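Local coordinates for lovastatin nonaketide synthase, polyketide synthase component (Aspergillus terreus, PDB 7CPX), which assembles the nonaketide skeleton of lovastatin on its carrier domain from malonyl-CoA units, with NADPH-dependent reduction and S-adenosylmethionine-dependent methylation, at residues A[661-669]-A[794-802]; A[723-731]-A[854-864]. The protein carries 2 engineered substitutions. All blocks are in the same frame, centred on the assembly; numbering follows the deposited sequence.

Contact 1: A[661-669]-A[794-802]; sequences ACAFAAGLI and SVPWYSSVD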
ATOM      1  N   ALA A 661     -80.984  31.898  12.431  1.00203.97           N
ATOM      2  CA  ALA A 661     -79.956  31.029  12.990  1.00203.97           C
ATOM      3  C   ALA A 661     -78.710  31.826  13.343  1.00203.97           C
ATOM      4  O   ALA A 661     -78.109  31.618  14.404  1.00203.97           O
ATOM      5  CB  ALA A 661     -79.619  29.910  12.003  1.00203.97           C
ATOM      6  N   CYS A 662     -78.320  32.762  12.475  1.00203.35           N
ATOM      7  CA  CYS A 662     -77.152  33.584  12.766  1.00203.35           C
ATOM      8  C   CYS A 662     -77.337  34.345  14.070  1.00203.35           C
ATOM      9  O   CYS A 662     -76.375  34.548  14.821  1.00203.35           O
ATOM     10  CB  CYS A 662     -76.886  34.548  11.611  1.00203.35           C
ATOM     11  SG  CYS A 662     -75.343  35.474  11.768  1.00203.35           S
ATOM     12  N   ALA A 663     -78.572  34.758  14.368  1.00204.48           N
ATOM     13  CA  ALA A 663     -78.823  35.453  15.625  1.00204.48           C
ATOM     14  C   ALA A 663     -78.435  34.580  16.808  1.00204.48           C
ATOM     15  O   ALA A 663     -77.879  35.071  17.798  1.00204.48           O
ATOM     16  CB  ALA A 663     -80.291  35.866  15.717  1.00204.48           C
ATOM     17  N   PHE A 664     -78.719  33.279  16.725  1.00199.52           N
ATOM     18  CA  PHE A 664     -78.268  32.363  17.766  1.00199.52           C
ATOM     19  C   PHE A 664     -76.750  32.249  17.775  1.00199.52           C
ATOM     20  O   PHE A 664     -76.133  32.164  18.844  1.00199.52           O
ATOM     21  CB  PHE A 664     -78.914  30.991  17.575  1.00199.52           C
ATOM     22  CG  PHE A 664     -78.165  29.871  18.237  1.00199.52           C
ATOM     23  CD1 PHE A 664     -77.909  29.896  19.599  1.00199.52           C
ATOM     24  CD2 PHE A 664     -77.725  28.786  17.499  1.00199.52           C
ATOM     25  CE1 PHE A 664     -77.219  28.866  20.208  1.00199.52           C
ATOM     26  CE2 PHE A 664     -77.037  27.752  18.103  1.00199.52           C
ATOM     27  CZ  PHE A 664     -76.783  27.791  19.459  1.00199.52           C
ATOM     28  N   ALA A 665     -76.128  32.248  16.594  1.00198.84           N
ATOM     29  CA  ALA A 665     -74.680  32.110  16.519  1.00198.84           C
ATOM     30  C   ALA A 665     -73.952  33.286  17.155  1.00198.84           C
ATOM     31  O   ALA A 665     -72.770  33.159  17.490  1.00198.84           O
ATOM     32  CB  ALA A 665     -74.243  31.960  15.064  1.00198.84           C
ATOM     33  N   ALA A 666     -74.629  34.421  17.332  1.00200.60           N
ATOM     34  CA  ALA A 666     -74.006  35.578  17.959  1.00200.60           C
ATOM     35  C   ALA A 666     -73.683  35.348  19.428  1.00200.60           C
ATOM     36  O   ALA A 666     -72.941  36.145  20.012  1.00200.60           O
ATOM     37  CB  ALA A 666     -74.918  36.799  17.823  1.00200.60           C
ATOM     38  N   GLY A 667     -74.213  34.288  20.034  1.00199.85           N
ATOM     39  CA  GLY A 667     -74.012  34.048  21.447  1.00199.85           C
ATOM     40  C   GLY A 667     -74.923  34.839  22.355  1.00199.85           C
ATOM     41  O   GLY A 667     -74.764  34.771  23.579  1.00199.85           O
ATOM     42  N   LEU A 668     -75.873  35.588  21.796  1.00202.34           N
ATOM     43  CA  LEU A 668     -76.791  36.412  22.571  1.00202.34           C
ATOM     44  C   LEU A 668     -78.224  35.906  22.549  1.00202.34           C
ATOM     45  O   LEU A 668     -78.948  36.103  23.526  1.00202.34           O
ATOM     46  CB  LEU A 668     -76.770  37.855  22.051  1.00202.34           C
ATOM     47  CG  LEU A 668     -75.393  38.521  22.019  1.00202.34           C
ATOM     48  CD1 LEU A 668     -75.439  39.795  21.191  1.00202.34           C
ATOM     49  CD2 LEU A 668     -74.903  38.816  23.427  1.00202.34           C
ATOM     50  N   ILE A 669     -78.645  35.262  21.463  1.00205.02           N
ATOM     51  CA  ILE A 669     -79.996  34.730  21.325  1.00205.02           C
ATOM     52  C   ILE A 669     -79.943  33.219  21.481  1.00205.02           C
ATOM     53  O   ILE A 669     -79.069  32.552  20.912  1.00205.02           O
ATOM     54  CB  ILE A 669     -80.612  35.123  19.969  1.00205.02           C
ATOM     55  CG1 ILE A 669     -80.791  36.643  19.879  1.00205.02           C
ATOM     56  CG2 ILE A 669     -81.940  34.407  19.759  1.00205.02           C
ATOM     57  CD1 ILE A 669     -81.772  37.223  20.886  1.00205.02           C
ATOM     58  N   SER A 794     -71.516  37.443  22.404  1.00195.95           N
ATOM     59  CA  SER A 794     -70.143  37.030  22.664  1.00195.95           C
ATOM     60  C   SER A 794     -69.350  36.948  21.364  1.00195.95           C
ATOM     61  O   SER A 794     -68.175  37.312  21.315  1.00195.95           O
ATOM     62  CB  SER A 794     -70.118  35.677  23.380  1.00195.95           C
ATOM     63  OG  SER A 794     -70.717  34.669  22.585  1.00195.95           O
ATOM     64  N   VAL A 795     -70.004  36.463  20.313  1.00194.66           N
ATOM     65  CA  VAL A 795     -69.375  36.298  19.006  1.00194.66           C
ATOM     66  C   VAL A 795     -69.474  37.606  18.229  1.00194.66           C
ATOM     67  O   VAL A 795     -70.566  38.187  18.145  1.00194.66           O
ATOM     68  CB  VAL A 795     -70.023  35.151  18.217  1.00194.66           C
ATOM     69  CG1 VAL A 795     -69.539  35.160  16.774  1.00194.66           C
ATOM     70  CG2 VAL A 795     -69.728  33.816  18.880  1.00194.66           C
ATOM     71  N   PRO A 796     -68.375  38.115  17.649  1.00195.92           N
ATOM     72  CA  PRO A 796     -68.504  39.260  16.739  1.00195.92           C
ATOM     73  C   PRO A 796     -69.528  38.978  15.653  1.00195.92           C
ATOM     74  O   PRO A 796     -69.322  38.106  14.803  1.00195.92           O
ATOM     75  CB  PRO A 796     -67.090  39.419  16.169  1.00195.92           C
ATOM     76  CG  PRO A 796     -66.201  38.854  17.218  1.00195.92           C
ATOM     77  CD  PRO A 796     -66.968  37.720  17.839  1.00195.92           C
ATOM     78  N   TRP A 797     -70.634  39.715  15.675  1.00203.79           N
ATOM     79  CA  TRP A 797     -71.785  39.433  14.833  1.00203.79           C
ATOM     80  C   TRP A 797     -72.201  40.698  14.099  1.00203.79           C
ATOM     81  O   TRP A 797     -72.289  41.774  14.698  1.00203.79           O
ATOM     82  CB  TRP A 797     -72.945  38.894  15.679  1.00203.79           C
ATOM     83  CG  TRP A 797     -74.226  38.718  14.937  1.00203.79           C
ATOM     84  CD1 TRP A 797     -74.608  37.632  14.207  1.00203.79           C
ATOM     85  CD2 TRP A 797     -75.308  39.650  14.867  1.00203.79           C
ATOM     86  NE1 TRP A 797     -75.860  37.833  13.681  1.00203.79           N
ATOM     87  CE2 TRP A 797     -76.312  39.065  14.071  1.00203.79           C
ATOM     88  CE3 TRP A 797     -75.525  40.924  15.398  1.00203.79           C
ATOM     89  CZ2 TRP A 797     -77.514  39.711  13.792  1.00203.79           C
ATOM     90  CZ3 TRP A 797     -76.716  41.564  15.119  1.00203.79           C
ATOM     91  CH2 TRP A 797     -77.697  40.957  14.325  1.00203.79           C
ATOM     92  N   TYR A 798     -72.453  40.561  12.798  1.00203.62           N
ATOM     93  CA  TYR A 798     -72.779  41.691  11.936  1.00203.62           C
ATOM     94  C   TYR A 798     -74.064  41.388  11.183  1.00203.62           C
ATOM     95  O   TYR A 798     -74.144  40.388  10.462  1.00203.62           O
ATOM     96  CB  TYR A 798     -71.641  41.977  10.953  1.00203.62           C
ATOM     97  CG  TYR A 798     -70.327  42.302  11.626  1.00203.62           C
ATOM     98  CD1 TYR A 798     -69.464  41.292  12.030  1.00203.62           C
ATOM     99  CD2 TYR A 798     -69.951  43.617  11.858  1.00203.62           C
ATOM    100  CE1 TYR A 798     -68.263  41.585  12.644  1.00203.62           C
ATOM    101  CE2 TYR A 798     -68.752  43.918  12.471  1.00203.62           C
ATOM    102  CZ  TYR A 798     -67.912  42.899  12.863  1.00203.62           C
ATOM    103  OH  TYR A 798     -66.715  43.195  13.475  1.00203.62           O
ATOM    104  N   SER A 799     -75.064  42.249  11.351  1.00209.68           N
ATOM    105  CA  SER A 799     -76.300  42.122  10.598  1.00209.68           C
ATOM    106  C   SER A 799     -76.099  42.567   9.153  1.00209.68           C
ATOM    107  O   SER A 799     -75.209  43.361   8.838  1.00209.68           O
ATOM    108  CB  SER A 799     -77.406  42.953  11.248  1.00209.68           C
ATOM    109  OG  SER A 799     -78.581  42.943  10.455  1.00209.68           O
ATOM    110  N   SER A 800     -76.948  42.039   8.272  1.00210.52           N
ATOM    111  CA  SER A 800     -76.928  42.387   6.857  1.00210.52           C
ATOM    112  C   SER A 800     -78.329  42.784   6.419  1.00210.52           C
ATOM    113  O   SER A 800     -78.499  43.612   5.518  1.00210.52           O
ATOM    114  CB  SER A 800     -76.418  41.216   6.017  1.00210.52           C
ATOM    115  OG  SER A 800     -77.396  40.196   5.915  1.00210.52           O
ATOM    116  N   VAL A 801     -79.341  42.188   7.056  1.00214.44           N
ATOM    117  CA  VAL A 801     -80.717  42.628   6.850  1.00214.44           C
ATOM    118  C   VAL A 801     -80.830  44.114   7.155  1.00214.44           C
ATOM    119  O   VAL A 801     -81.397  44.891   6.378  1.00214.44           O
ATOM    120  CB  VAL A 801     -81.674  41.793   7.718  1.00214.44           C
ATOM    121  CG1 VAL A 801     -82.954  42.558   8.013  1.00214.44           C
ATOM    122  CG2 VAL A 801     -81.978  40.465   7.038  1.00214.44           C
ATOM    123  N   ASP A 802     -80.289  44.526   8.296  1.00214.29           N
ATOM    124  CA  ASP A 802     -80.050  45.929   8.598  1.00214.29           C
ATOM    125  C   ASP A 802     -78.601  46.229   8.240  1.00214.29           C
ATOM    126  O   ASP A 802     -77.685  45.568   8.741  1.00214.29           O
ATOM    127  CB  ASP A 802     -80.322  46.230  10.071  1.00214.29           C
ATOM    128  CG  ASP A 802     -80.101  47.688  10.415  1.00214.29           C
ATOM    129  OD1 ASP A 802     -80.951  48.525  10.043  1.00214.29           O
ATOM    130  OD2 ASP A 802     -79.076  47.998  11.057  1.00214.29           O
TER
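C662 and A666 meet W797 where the helix following an inner strand of the acyltransferase's parallel sheet packs against the edge strand 797-798, a worked case of a helix packed on the edge strand of an alpha/beta sheet. Helix 657-665 follows strand 648-652, beside which strand 797-798 runs parallel; the helix starts at the GxSxG sequence, consistent with the nucleophile elbow of this family. The W797 indole extends toward the helix because CG stands anti to the backbone N (chi1 173°), and C662 and A666, four residues apart, receive it differently. The methyl of A666 sits over one face in a CH-pi contact, CB being 3.9 Å from the centroid of the five-membered ring of W797 and 29° off its normal. C662 approaches the edge instead: its SG lies 4.0 Å from the same W797 centroid, near the ring plane, and comes close to both CD1 and NE1. A651 of the neighbouring strand and V653 just after it also touch W797. As the helix gives way to G667, with its positive phi, the carbonyl of A666 is taken up by the incoming chain. S794 N donates to A666 O at 3.1 Å in the carbonyl plane. The CB of V795 points toward 661-669, and its CG2 lies 3.4 Å from A665 O, while V795 N donates to A666 O at 3.0 Å from above the carbonyl plane, 44° out of it.

Contact 2: A[723-731]-A[854-864]; sequences ASNSPDSVT and LKSPCVATIKD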
ATOM      1  N   ALA A 723     -81.308  40.431  -2.563  1.00215.42           N
ATOM      2  CA  ALA A 723     -80.187  40.614  -1.649  1.00215.42           C
ATOM      3  C   ALA A 723     -78.907  40.909  -2.420  1.00215.42           C
ATOM      4  O   ALA A 723     -78.725  40.441  -3.544  1.00215.42           O
ATOM      5  CB  ALA A 723     -80.008  39.383  -0.777  1.00215.42           C
ATOM      6  N   SER A 724     -78.018  41.690  -1.806  1.00212.94           N
ATOM      7  CA  SER A 724     -76.731  42.043  -2.401  1.00212.94           C
ATOM      8  C   SER A 724     -75.688  41.082  -1.841  1.00212.94           C
ATOM      9  O   SER A 724     -74.999  41.378  -0.864  1.00212.94           O
ATOM     10  CB  SER A 724     -76.377  43.497  -2.110  1.00212.94           C
ATOM     11  OG  SER A 724     -75.145  43.852  -2.714  1.00212.94           O
ATOM     12  N   ASN A 725     -75.575  39.912  -2.474  1.00210.83           N
ATOM     13  CA  ASN A 725     -74.642  38.898  -1.994  1.00210.83           C
ATOM     14  C   ASN A 725     -73.194  39.336  -2.171  1.00210.83           C
ATOM     15  O   ASN A 725     -72.341  38.997  -1.343  1.00210.83           O
ATOM     16  CB  ASN A 725     -74.887  37.577  -2.722  1.00210.83           C
ATOM     17  CG  ASN A 725     -76.311  37.085  -2.569  1.00210.83           C
ATOM     18  OD1 ASN A 725     -76.905  37.190  -1.497  1.00210.83           O
ATOM     19  ND2 ASN A 725     -76.871  36.548  -3.647  1.00210.83           N
ATOM     20  N   SER A 726     -72.899  40.079  -3.231  1.00211.61           N
ATOM     21  CA  SER A 726     -71.541  40.524  -3.510  1.00211.61           C
ATOM     22  C   SER A 726     -71.625  41.777  -4.368  1.00211.61           C
ATOM     23  O   SER A 726     -72.700  42.121  -4.876  1.00211.61           O
ATOM     24  CB  SER A 726     -70.726  39.428  -4.216  1.00211.61           C
ATOM     25  OG  SER A 726     -71.183  39.229  -5.543  1.00211.61           O
ATOM     26  N   PRO A 727     -70.508  42.487  -4.548  1.00211.04           N
ATOM     27  CA  PRO A 727     -70.541  43.672  -5.418  1.00211.04           C
ATOM     28  C   PRO A 727     -71.011  43.361  -6.826  1.00211.04           C
ATOM     29  O   PRO A 727     -71.631  44.218  -7.468  1.00211.04           O
ATOM     30  CB  PRO A 727     -69.086  44.162  -5.399  1.00211.04           C
ATOM     31  CG  PRO A 727     -68.520  43.626  -4.129  1.00211.04           C
ATOM     32  CD  PRO A 727     -69.189  42.303  -3.915  1.00211.04           C
ATOM     33  N   ASP A 728     -70.736  42.159  -7.327  1.00211.00           N
ATOM     34  CA  ASP A 728     -71.142  41.750  -8.663  1.00211.00           C
ATOM     35  C   ASP A 728     -72.394  40.881  -8.667  1.00211.00           C
ATOM     36  O   ASP A 728     -72.842  40.477  -9.744  1.00211.00           O
ATOM     37  CB  ASP A 728     -69.999  40.996  -9.350  1.00211.00           C
ATOM     38  CG  ASP A 728     -68.733  41.825  -9.454  1.00211.00           C
ATOM     39  OD1 ASP A 728     -68.840  43.065  -9.561  1.00211.00           O
ATOM     40  OD2 ASP A 728     -67.633  41.236  -9.425  1.00211.00           O
ATOM     41  N   SER A 729     -72.966  40.585  -7.502  1.00213.29           N
ATOM     42  CA  SER A 729     -74.129  39.714  -7.395  1.00213.29           C
ATOM     43  C   SER A 729     -75.255  40.438  -6.672  1.00213.29           C
ATOM     44  O   SER A 729     -75.071  40.916  -5.547  1.00213.29           O
ATOM     45  CB  SER A 729     -73.781  38.419  -6.655  1.00213.29           C
ATOM     46  OG  SER A 729     -74.897  37.546  -6.606  1.00213.29           O
ATOM     47  N   VAL A 730     -76.413  40.515  -7.321  1.00214.74           N
ATOM     48  CA  VAL A 730     -77.634  41.035  -6.718  1.00214.74           C
ATOM     49  C   VAL A 730     -78.778  40.115  -7.123  1.00214.74           C
ATOM     50  O   VAL A 730     -78.924  39.785  -8.305  1.00214.74           O
ATOM     51  CB  VAL A 730     -77.918  42.490  -7.145  1.00214.74           C
ATOM     52  CG1 VAL A 730     -76.992  43.450  -6.405  1.00214.74           C
ATOM     53  CG2 VAL A 730     -77.771  42.648  -8.657  1.00214.74           C
ATOM     54  N   THR A 731     -79.583  39.697  -6.149  1.00216.77           N
ATOM     55  CA  THR A 731     -80.623  38.699  -6.373  1.00216.77           C
ATOM     56  C   THR A 731     -81.933  39.115  -5.720  1.00216.77           C
ATOM     57  O   THR A 731     -82.615  38.307  -5.082  1.00216.77           O
ATOM     58  CB  THR A 731     -80.185  37.331  -5.857  1.00216.77           C
ATOM     59  OG1 THR A 731     -79.904  37.413  -4.454  1.00216.77           O
ATOM     60  CG2 THR A 731     -78.942  36.856  -6.595  1.00216.77           C
ATOM     61  N   LEU A 854     -74.221  30.351  -1.058  1.00198.20           N
ATOM     62  CA  LEU A 854     -73.534  31.611  -0.798  1.00198.20           C
ATOM     63  C   LEU A 854     -72.031  31.536  -1.044  1.00198.20           C
ATOM     64  O   LEU A 854     -71.312  32.473  -0.683  1.00198.20           O
ATOM     65  CB  LEU A 854     -73.795  32.058   0.642  1.00198.20           C
ATOM     66  CG  LEU A 854     -75.249  32.369   1.001  1.00198.20           C
ATOM     67  CD1 LEU A 854     -75.408  32.500   2.507  1.00198.20           C
ATOM     68  CD2 LEU A 854     -75.712  33.636   0.302  1.00198.20           C
ATOM     69  N   LYS A 855     -71.537  30.458  -1.650  1.00195.56           N
ATOM     70  CA  LYS A 855     -70.092  30.267  -1.753  1.00195.56           C
ATOM     71  C   LYS A 855     -69.457  31.311  -2.664  1.00195.56           C
ATOM     72  O   LYS A 855     -68.598  32.091  -2.237  1.00195.56           O
ATOM     73  CB  LYS A 855     -69.789  28.854  -2.254  1.00195.56           C
ATOM     74  CG  LYS A 855     -68.302  28.510  -2.281  1.00195.56           C
ATOM     75  CD  LYS A 855     -67.678  28.725  -3.656  1.00195.56           C
ATOM     76  CE  LYS A 855     -68.122  27.663  -4.649  1.00195.56           C
ATOM     77  NZ  LYS A 855     -67.452  27.818  -5.968  1.00195.56           N
ATOM     78  N   SER A 856     -69.861  31.331  -3.937  1.00199.47           N
ATOM     79  CA  SER A 856     -69.194  32.191  -4.913  1.00199.47           C
ATOM     80  C   SER A 856     -69.301  33.668  -4.560  1.00199.47           C
ATOM     81  O   SER A 856     -68.260  34.346  -4.482  1.00199.47           O
ATOM     82  CB  SER A 856     -69.760  31.905  -6.305  1.00199.47           C
ATOM     83  OG  SER A 856     -69.238  32.811  -7.263  1.00199.47           O
ATOM     84  N   PRO A 857     -70.495  34.237  -4.360  1.00204.14           N
ATOM     85  CA  PRO A 857     -70.552  35.672  -4.035  1.00204.14           C
ATOM     86  C   PRO A 857     -69.837  36.019  -2.743  1.00204.14           C
ATOM     87  O   PRO A 857     -69.182  37.064  -2.665  1.00204.14           O
ATOM     88  CB  PRO A 857     -72.060  35.952  -3.954  1.00204.14           C
ATOM     89  CG  PRO A 857     -72.683  34.632  -3.672  1.00204.14           C
ATOM     90  CD  PRO A 857     -71.834  33.623  -4.381  1.00204.14           C
ATOM     91  N   CYS A 858     -69.923  35.155  -1.730  1.00200.52           N
ATOM     92  CA  CYS A 858     -69.284  35.458  -0.454  1.00200.52           C
ATOM     93  C   CYS A 858     -67.767  35.466  -0.586  1.00200.52           C
ATOM     94  O   CYS A 858     -67.097  36.378  -0.091  1.00200.52           O
ATOM     95  CB  CYS A 858     -69.718  34.450   0.607  1.00200.52           C
ATOM     96  SG  CYS A 858     -68.951  34.734   2.213  1.00200.52           S
ATOM     97  N   VAL A 859     -67.204  34.451  -1.244  1.00198.69           N
ATOM     98  CA  VAL A 859     -65.753  34.400  -1.388  1.00198.69           C
ATOM     99  C   VAL A 859     -65.273  35.537  -2.282  1.00198.69           C
ATOM    100  O   VAL A 859     -64.203  36.117  -2.052  1.00198.69           O
ATOM    101  CB  VAL A 859     -65.310  33.023  -1.917  1.00198.69           C
ATOM    102  CG1 VAL A 859     -65.607  32.883  -3.401  1.00198.69           C
ATOM    103  CG2 VAL A 859     -63.831  32.799  -1.633  1.00198.69           C
ATOM    104  N   ALA A 860     -66.056  35.887  -3.308  1.00201.50           N
ATOM    105  CA  ALA A 860     -65.694  37.026  -4.143  1.00201.50           C
ATOM    106  C   ALA A 860     -65.688  38.316  -3.335  1.00201.50           C
ATOM    107  O   ALA A 860     -64.783  39.146  -3.482  1.00201.50           O
ATOM    108  CB  ALA A 860     -66.657  37.136  -5.324  1.00201.50           C
ATOM    109  N   THR A 861     -66.690  38.503  -2.473  1.00205.35           N
ATOM    110  CA  THR A 861     -66.726  39.691  -1.626  1.00205.35           C
ATOM    111  C   THR A 861     -65.542  39.716  -0.670  1.00205.35           C
ATOM    112  O   THR A 861     -64.952  40.775  -0.427  1.00205.35           O
ATOM    113  CB  THR A 861     -68.039  39.738  -0.843  1.00205.35           C
ATOM    114  OG1 THR A 861     -69.144  39.669  -1.752  1.00205.35           O
ATOM    115  CG2 THR A 861     -68.134  41.022  -0.028  1.00205.35           C
ATOM    116  N   ILE A 862     -65.189  38.560  -0.106  1.00199.92           N
ATOM    117  CA  ILE A 862     -64.044  38.498   0.799  1.00199.92           C
ATOM    118  C   ILE A 862     -62.770  38.894   0.066  1.00199.92           C
ATOM    119  O   ILE A 862     -61.956  39.672   0.578  1.00199.92           O
ATOM    120  CB  ILE A 862     -63.925  37.093   1.418  1.00199.92           C
ATOM    121  CG1 ILE A 862     -65.106  36.831   2.356  1.00199.92           C
ATOM    122  CG2 ILE A 862     -62.595  36.952   2.155  1.00199.92           C
ATOM    123  CD1 ILE A 862     -65.139  35.433   2.942  1.00199.92           C
ATOM    124  N   LYS A 863     -62.576  38.367  -1.145  1.00200.31           N
ATOM    125  CA  LYS A 863     -61.374  38.696  -1.903  1.00200.31           C
ATOM    126  C   LYS A 863     -61.354  40.166  -2.304  1.00200.31           C
ATOM    127  O   LYS A 863     -60.291  40.797  -2.319  1.00200.31           O
ATOM    128  CB  LYS A 863     -61.269  37.798  -3.135  1.00200.31           C
ATOM    129  CG  LYS A 863     -60.840  36.377  -2.811  1.00200.31           C
ATOM    130  CD  LYS A 863     -60.677  35.526  -4.061  1.00200.31           C
ATOM    131  CE  LYS A 863     -62.012  35.250  -4.734  1.00200.31           C
ATOM    132  NZ  LYS A 863     -61.872  34.317  -5.885  1.00200.31           N
ATOM    133  N   ASP A 864     -62.517  40.730  -2.639  1.00203.88           N
ATOM    134  CA  ASP A 864     -62.568  42.135  -3.032  1.00203.88           C
ATOM    135  C   ASP A 864     -62.270  43.047  -1.848  1.00203.88           C
ATOM    136  O   ASP A 864     -61.469  43.983  -1.959  1.00203.88           O
ATOM    137  CB  ASP A 864     -63.938  42.459  -3.629  1.00203.88           C
ATOM    138  CG  ASP A 864     -64.233  41.656  -4.879  1.00203.88           C
ATOM    139  OD1 ASP A 864     -63.279  41.323  -5.613  1.00203.88           O
ATOM    140  OD2 ASP A 864     -65.420  41.357  -5.129  1.00203.88           O
TER
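N725, S726 and S729 press their beta carbons on the ring of P857, in a worked case of a loop fitted to one side of a helix largely by side-chain shape. The CB of N725 lies 3.5 Å from P857 CB, with the CG of the proline ring close behind. With the amide carbon of N725 anti to the carbonyl carbon (chi1 -57°) and chi2 at -40°, OD1 comes to 4.2 Å from CD2 of L854, the N-cap residue of the helix, and the two side chains lie roughly perpendicular. S726 contributes its CB, 3.7 Å from P857 CB, while chi1 of 70° lays its OG beside the same proline, nearest its CB. From the other flank of the type I turn, S729 CB reaches P857 CB at 4.0 Å. One turn further along the helix, T861 OG1 donates to P857 O at 2.8 Å, and T861 N reaches that same oxygen from the opposite face of its carbonyl plane. Two donors thus grip the carbonyl oxygen of P857, and the bond from T861 OG1 turns the hydroxyl back onto its own helix; that OG1 lies 3.4 Å from P727 CD. Beyond it the ring of P727 and the carboxylate of D864 run by one another pointing opposite ways, P727 CG to D864 OD2 4.0 Å. Helix 855-865 joins the parallel strands 844-848 and 872-875, a beta-alpha-beta crossover of the acyltransferase core, and the loop laid against it belongs to the LovC-binding region.

Contacts 1 and 2 belong to the malonyl-CoA:ACP transacylase domain, their centres about 19 Å apart and their nearest atoms about 7 Å apart without touching. Their segments alternate along the chain, so the fold interleaves them around one five-stranded parallel sheet: contact 1 lies at the edge strand 797-798, and contact 2 uses the helix leading to the other edge strand, 872-875. V826 connects the two, bonded through its backbone to S724 and touched by the side chain of S800. C662 of contact 1 and L854 of contact 2 both lie near the probable nucleophile elbow, without touching it.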